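PDB 6OFQ: heme-binding protein A / AI-2 binding protein A from Helicobacter pylori SS1, which probably captures short peptides in the periplasm and hands them to an ABC transporter, as a type II periplasmic binding protein. Local coordinates for residues N337-P340 against G345-Y348; M429-I432 against D436-L439. One frame throughout, in Å; residues are numbered along the deposited sequence.

Contact 1: residues N337-P340 against G345-Y348; sequences NPFP and GYNY
The CA atoms of Asn337 and Asn347, 7.1 Å apart, are the nearest pair across two irregular, non-pairing segments, where the chain turns back on itself in the long loop between strand 332-334 and helix 357-366 of this type II periplasmic binding fold. The side-chain amide of Asn337 makes the hydrogen bond across the contact. Its nitrogen, Asn337 ND2, donates to the backbone oxygen Asn347 O over 2.9 Å with an N-H...O angle of 154°. The acceptor lies almost in the amide plane of Asn337, whereas the donor stands well above the carbonyl plane of Asn347, displaced from the lone pairs. The same nitrogen sits over the centre of the Tyr346 ring, 3.2 Å above its plane, and the amide stands 79° from that plane, nearly upright on the face. With CG anti to the backbone N (chi1 -176°), the Tyr346 ring is carried toward residues 337-340. At the edge of the ring, Phe339 O lies 3.2 Å from Tyr346 CE2, and Pro340 C lies obliquely near Tyr346 CD2. Phe339 reaches across in its turn: its CG is tucked between backbone N and carbonyl carbon, and the far rim of the ring, CE2 and CZ, meets the backbone of Gly345 and Tyr346. Helix 477-494 backs the loop through Gln488, whose side-chain amide accepts from Asn347 N and donates to Gly345 O; Asn347 itself uses OD1 for Asn349 N and ND2 for Leu485 O. The side-chain packing closes where Phe339 CE2 lies 3.9 Å from Tyr346 CB.

Contact 2: residues M429-I432 against D436-L439; sequences MADI and DNFL
Asn437 OD1 is gripped by two N-H groups: Asp431 N, 2.9 Å away with an N-H...O angle of 163°, and the indole NE1 of Trp428 in strand 423-429. In this strand-loop-helix connection the bond from Asp431 N ties the loop leaving strand 423-429 to the first turn of helix 436-443. The donor Asp431 N stands well above the carbonyl plane of the Asn437 amide. The other end of that amide is used as well, since Asn437 ND2 donates to Asp431 OD2 over 2.9 Å in an almost straight bond of 172°, with the oxygen in the amide plane and accepting on its anti lone pair. One asparagine thus reads both the backbone N-H and the carboxylate of Asp431, and the two contacts fix the rotation of its amide. The carboxylate plane is turned steeply against the amide, and its OD2 is also bonded to Tyr143 OH. Asn437 reaches the loop with CG anti to its backbone N (chi1 177°). On its apolar stem, Asn437 CB rests 3.5 Å from Ile432 CG1, while Ile432 CD1 lies farther off. One residue on, Phe438 offers the edge of its ring to Ala430 and packs edge-to-face with Trp428; Phe438 CE1 comes to 3.6 Å from Ala430 CB.

In the fold
Contact 1 closes before contact 2 opens along the chain, yet their centres lie about 11 Å apart and the two pack directly against each other. Phe438 of contact 2 is the main bridge. Its ring touches three consecutive residues of 337-340: Phe438 CD2 lies 3.4 Å from Pro338 O, Phe438 CG 3.5 Å from Phe339 CB, and Phe438 CZ 3.6 Å from Pro340 CD. Leu439 adds a second link, its CD2 meeting Pro338 CG at 3.7 Å. Helix 436-443 therefore joins the loop of contact 1 to the loop after strand 423-429. Contact 2 is the more central, about 8 Å from the chain centre against about 18 Å for contact 1.

Contact 1: residues N337-P340 against G345-Y348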
ATOM      1  N   ASN A 337      15.851  -0.190   9.290  1.00  4.01           N
ATOM      2  CA  ASN A 337      15.133   1.091   9.161  1.00  3.78           C
ATOM      3  C   ASN A 337      13.692   0.875   8.738  1.00  3.27           C
ATOM      4  O   ASN A 337      13.289  -0.211   8.283  1.00  3.67           O
ATOM      5  CB  ASN A 337      15.855   2.006   8.156  1.00  3.96           C
ATOM      6  CG  ASN A 337      17.312   2.245   8.560  1.00  4.05           C
ATOM      7  OD1 ASN A 337      17.521   2.740   9.684  1.00  4.44           O
ATOM      8  ND2 ASN A 337      18.274   1.821   7.729  1.00  4.15           N
ATOM      9  N   PRO A 338      12.858   1.923   8.797  1.00  3.46           N
ATOM     10  CA  PRO A 338      11.432   1.720   8.480  1.00  3.73           C
ATOM     11  C   PRO A 338      11.115   1.374   7.049  1.00  3.96           C
ATOM     12  O   PRO A 338      10.016   0.910   6.797  1.00  4.68           O
ATOM     13  CB  PRO A 338      10.762   3.024   8.847  1.00  3.90           C
ATOM     14  CG  PRO A 338      11.694   3.596   9.886  1.00  4.25           C
ATOM     15  CD  PRO A 338      13.089   3.233   9.443  1.00  4.07           C
ATOM     16  N   PHE A 339      12.038   1.574   6.123  1.00  4.20           N
ATOM     17  CA  PHE A 339      11.851   1.305   4.695  1.00  4.15           C
ATOM     18  C   PHE A 339      13.015   0.464   4.171  1.00  4.49           C
ATOM     19  O   PHE A 339      14.094   0.481   4.761  1.00  4.21           O
ATOM     20  CB  PHE A 339      11.644   2.601   3.919  1.00  4.12           C
ATOM     21  CG  PHE A 339      12.821   3.520   3.962  1.00  4.16           C
ATOM     22  CD1 PHE A 339      12.924   4.529   4.892  1.00  4.10           C
ATOM     23  CD2 PHE A 339      13.762   3.505   2.950  1.00  4.35           C
ATOM     24  CE1 PHE A 339      14.019   5.392   4.874  1.00  4.62           C
ATOM     25  CE2 PHE A 339      14.853   4.341   2.928  1.00  4.52           C
ATOM     26  CZ  PHE A 339      14.971   5.332   3.851  1.00  4.31           C
ATOM     27  N   PRO A 340      12.828  -0.222   3.047  1.00  4.72           N
ATOM     28  CA  PRO A 340      13.836  -1.183   2.578  1.00  4.86           C
ATOM     29  C   PRO A 340      14.985  -0.504   1.831  1.00  5.38           C
ATOM     30  O   PRO A 340      14.815   0.597   1.282  1.00  4.82           O
ATOM     31  CB  PRO A 340      13.036  -2.124   1.694  1.00  4.85           C
ATOM     32  CG  PRO A 340      11.930  -1.277   1.154  1.00  5.40           C
ATOM     33  CD  PRO A 340      11.552  -0.400   2.340  1.00  4.95           C
ATOM     34  N   GLY A 345      18.361   6.732   0.343  1.00  5.93           N
ATOM     35  CA  GLY A 345      18.263   7.399   1.629  1.00  5.76           C
ATOM     36  C   GLY A 345      18.304   6.485   2.836  1.00  5.20           C
ATOM     37  O   GLY A 345      18.369   6.940   3.982  1.00  6.07           O
ATOM     38  N   TYR A 346      18.355   5.173   2.610  1.00  5.11           N
ATOM     39  CA  TYR A 346      18.438   4.170   3.646  1.00  5.01           C
ATOM     40  C   TYR A 346      19.721   4.346   4.444  1.00  5.16           C
ATOM     41  O   TYR A 346      20.784   4.604   3.845  1.00  5.76           O
ATOM     42  CB  TYR A 346      18.466   2.782   3.030  1.00  4.80           C
ATOM     43  CG  TYR A 346      18.453   1.585   3.944  1.00  4.81           C
ATOM     44  CD1 TYR A 346      19.625   1.004   4.436  1.00  4.81           C
ATOM     45  CD2 TYR A 346      17.266   0.981   4.276  1.00  4.86           C
ATOM     46  CE1 TYR A 346      19.635  -0.108   5.227  1.00  4.83           C
ATOM     47  CE2 TYR A 346      17.232  -0.109   5.151  1.00  4.87           C
ATOM     48  CZ  TYR A 346      18.400  -0.674   5.562  1.00  4.77           C
ATOM     49  OH  TYR A 346      18.349  -1.766   6.390  1.00  5.12           O
ATOM     50  N   ASN A 347      19.620   4.265   5.773  1.00  4.74           N
ATOM     51  CA  ASN A 347      20.760   4.526   6.606  1.00  5.23           C
ATOM     52  C   ASN A 347      21.450   3.179   6.844  1.00  6.02           C
ATOM     53  O   ASN A 347      21.076   2.387   7.722  1.00  6.13           O
ATOM     54  CB  ASN A 347      20.339   5.186   7.919  1.00  5.41           C
ATOM     55  CG  ASN A 347      21.522   5.693   8.709  1.00  6.51           C
ATOM     56  OD1 ASN A 347      22.581   5.064   8.632  1.00  6.94           O
ATOM     57  ND2 ASN A 347      21.384   6.766   9.465  1.00  6.85           N
ATOM     58  N   TYR A 348      22.570   3.010   6.133  1.00  6.44           N
ATOM     59  CA  TYR A 348      23.372   1.772   6.254  1.00  7.00           C
ATOM     60  C   TYR A 348      24.264   1.776   7.475  1.00  7.61           C
ATOM     61  O   TYR A 348      24.922   0.733   7.724  1.00  9.22           O
ATOM     62  CB  TYR A 348      24.221   1.644   4.975  1.00  6.94           C
ATOM     63  CG  TYR A 348      23.389   1.302   3.774  1.00  7.45           C
ATOM     64  CD1 TYR A 348      22.990   0.006   3.520  1.00  7.36           C
ATOM     65  CD2 TYR A 348      23.005   2.306   2.892  1.00  8.19           C
ATOM     66  CE1 TYR A 348      22.112  -0.276   2.479  1.00  7.15           C
ATOM     67  CE2 TYR A 348      22.152   2.018   1.838  1.00  8.51           C
ATOM     68  CZ  TYR A 348      21.760   0.707   1.600  1.00  7.65           C
ATOM     69  OH  TYR A 348      20.856   0.493   0.565  1.00  9.85           O
TER

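Contact 2: residues M429-I432 against D436-L439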
ATOM      1  N   MET A 429       3.868  -1.837   1.501  1.00  4.06           N
ATOM      2  CA  MET A 429       4.498  -1.864   0.177  1.00  3.96           C
ATOM      3  C   MET A 429       4.588  -0.417  -0.272  1.00  3.84           C
ATOM      4  O   MET A 429       3.601   0.335  -0.264  1.00  3.72           O
ATOM      5  CB  MET A 429       3.548  -2.600  -0.763  1.00  4.70           C
ATOM      6  CG  MET A 429       3.872  -2.475  -2.235  1.00  5.32           C
ATOM      7  SD  MET A 429       5.509  -3.143  -2.641  1.00  5.37           S
ATOM      8  CE  MET A 429       5.726  -2.536  -4.329  1.00  5.43           C
ATOM      9  N   ALA A 430       5.793  -0.002  -0.673  1.00  3.33           N
ATOM     10  CA  ALA A 430       5.970   1.330  -1.249  1.00  3.35           C
ATOM     11  C   ALA A 430       4.935   1.635  -2.295  1.00  3.42           C
ATOM     12  O   ALA A 430       4.749   0.867  -3.237  1.00  3.26           O
ATOM     13  CB  ALA A 430       7.353   1.496  -1.843  1.00  3.43           C
ATOM     14  N   ASP A 431       4.365   2.839  -2.197  1.00  3.23           N
ATOM     15  CA  ASP A 431       3.581   3.402  -3.280  1.00  3.71           C
ATOM     16  C   ASP A 431       4.428   4.126  -4.310  1.00  3.65           C
ATOM     17  O   ASP A 431       4.036   4.237  -5.464  1.00  4.39           O
ATOM     18  CB  ASP A 431       2.486   4.362  -2.760  1.00  3.84           C
ATOM     19  CG  ASP A 431       1.635   3.685  -1.692  1.00  4.06           C
ATOM     20  OD1 ASP A 431       1.022   2.612  -2.012  1.00  3.86           O
ATOM     21  OD2 ASP A 431       1.615   4.211  -0.546  1.00  4.29           O
ATOM     22  N   ILE A 432       5.519   4.744  -3.853  1.00  3.72           N
ATOM     23  CA  ILE A 432       6.483   5.560  -4.607  1.00  4.22           C
ATOM     24  C   ILE A 432       7.847   5.203  -4.021  1.00  4.37           C
ATOM     25  O   ILE A 432       7.931   4.835  -2.859  1.00  3.76           O
ATOM     26  CB  ILE A 432       6.124   7.051  -4.510  1.00  4.48           C
ATOM     27  CG1 ILE A 432       6.371   7.616  -3.124  1.00  4.86           C
ATOM     28  CG2 ILE A 432       4.727   7.275  -5.072  1.00  4.69           C
ATOM     29  CD1 ILE A 432       6.209   9.121  -3.037  1.00  5.46           C
ATOM     30  N   ASP A 436       9.704   9.497   2.009  1.00  3.51           N
ATOM     31  CA  ASP A 436       8.532  10.164   2.570  1.00  3.54           C
ATOM     32  C   ASP A 436       7.316   9.250   2.721  1.00  3.55           C
ATOM     33  O   ASP A 436       6.556   9.333   3.702  1.00  3.51           O
ATOM     34  CB  ASP A 436       8.155  11.373   1.709  1.00  3.92           C
ATOM     35  CG  ASP A 436       7.006  12.192   2.280  1.00  4.10           C
ATOM     36  OD1 ASP A 436       5.871  11.907   1.846  1.00  5.06           O
ATOM     37  OD2 ASP A 436       7.244  13.113   3.037  1.00  4.23           O
ATOM     38  N   ASN A 437       7.172   8.341   1.767  1.00  3.32           N
ATOM     39  CA  ASN A 437       5.994   7.437   1.666  1.00  3.64           C
ATOM     40  C   ASN A 437       5.989   6.437   2.838  1.00  4.11           C
ATOM     41  O   ASN A 437       4.926   5.808   3.056  1.00  3.94           O
ATOM     42  CB  ASN A 437       6.000   6.756   0.297  1.00  3.64           C
ATOM     43  CG  ASN A 437       4.870   5.738   0.103  1.00  3.52           C
ATOM     44  OD1 ASN A 437       5.160   4.530  -0.015  1.00  3.76           O
ATOM     45  ND2 ASN A 437       3.637   6.160   0.061  1.00  3.72           N
ATOM     46  N   PHE A 438       7.145   6.197   3.471  1.00  3.73           N
ATOM     47  CA  PHE A 438       7.187   5.378   4.678  1.00  3.97           C
ATOM     48  C   PHE A 438       7.266   6.295   5.886  1.00  4.05           C
ATOM     49  O   PHE A 438       6.433   6.209   6.833  1.00  3.70           O
ATOM     50  CB  PHE A 438       8.342   4.350   4.729  1.00  4.17           C
ATOM     51  CG  PHE A 438       8.250   3.223   3.707  1.00  4.47           C
ATOM     52  CD1 PHE A 438       8.418   3.435   2.323  1.00  4.74           C
ATOM     53  CD2 PHE A 438       8.150   1.910   4.164  1.00  4.63           C
ATOM     54  CE1 PHE A 438       8.406   2.330   1.463  1.00  4.61           C
ATOM     55  CE2 PHE A 438       8.117   0.838   3.272  1.00  4.18           C
ATOM     56  CZ  PHE A 438       8.279   1.049   1.928  1.00  4.30           C
ATOM     57  N   LEU A 439       8.325   7.084   5.973  1.00  3.93           N
ATOM     58  CA  LEU A 439       8.584   7.838   7.170  1.00  4.05           C
ATOM     59  C   LEU A 439       7.472   8.838   7.484  1.00  3.96           C
ATOM     60  O   LEU A 439       7.044   8.925   8.642  1.00  4.10           O
ATOM     61  CB  LEU A 439       9.907   8.565   7.087  1.00  4.24           C
ATOM     62  CG  LEU A 439      11.131   7.662   6.848  1.00  4.20           C
ATOM     63  CD1 LEU A 439      12.356   8.550   6.630  1.00  4.87           C
ATOM     64  CD2 LEU A 439      11.327   6.720   8.028  1.00  4.49           C
TER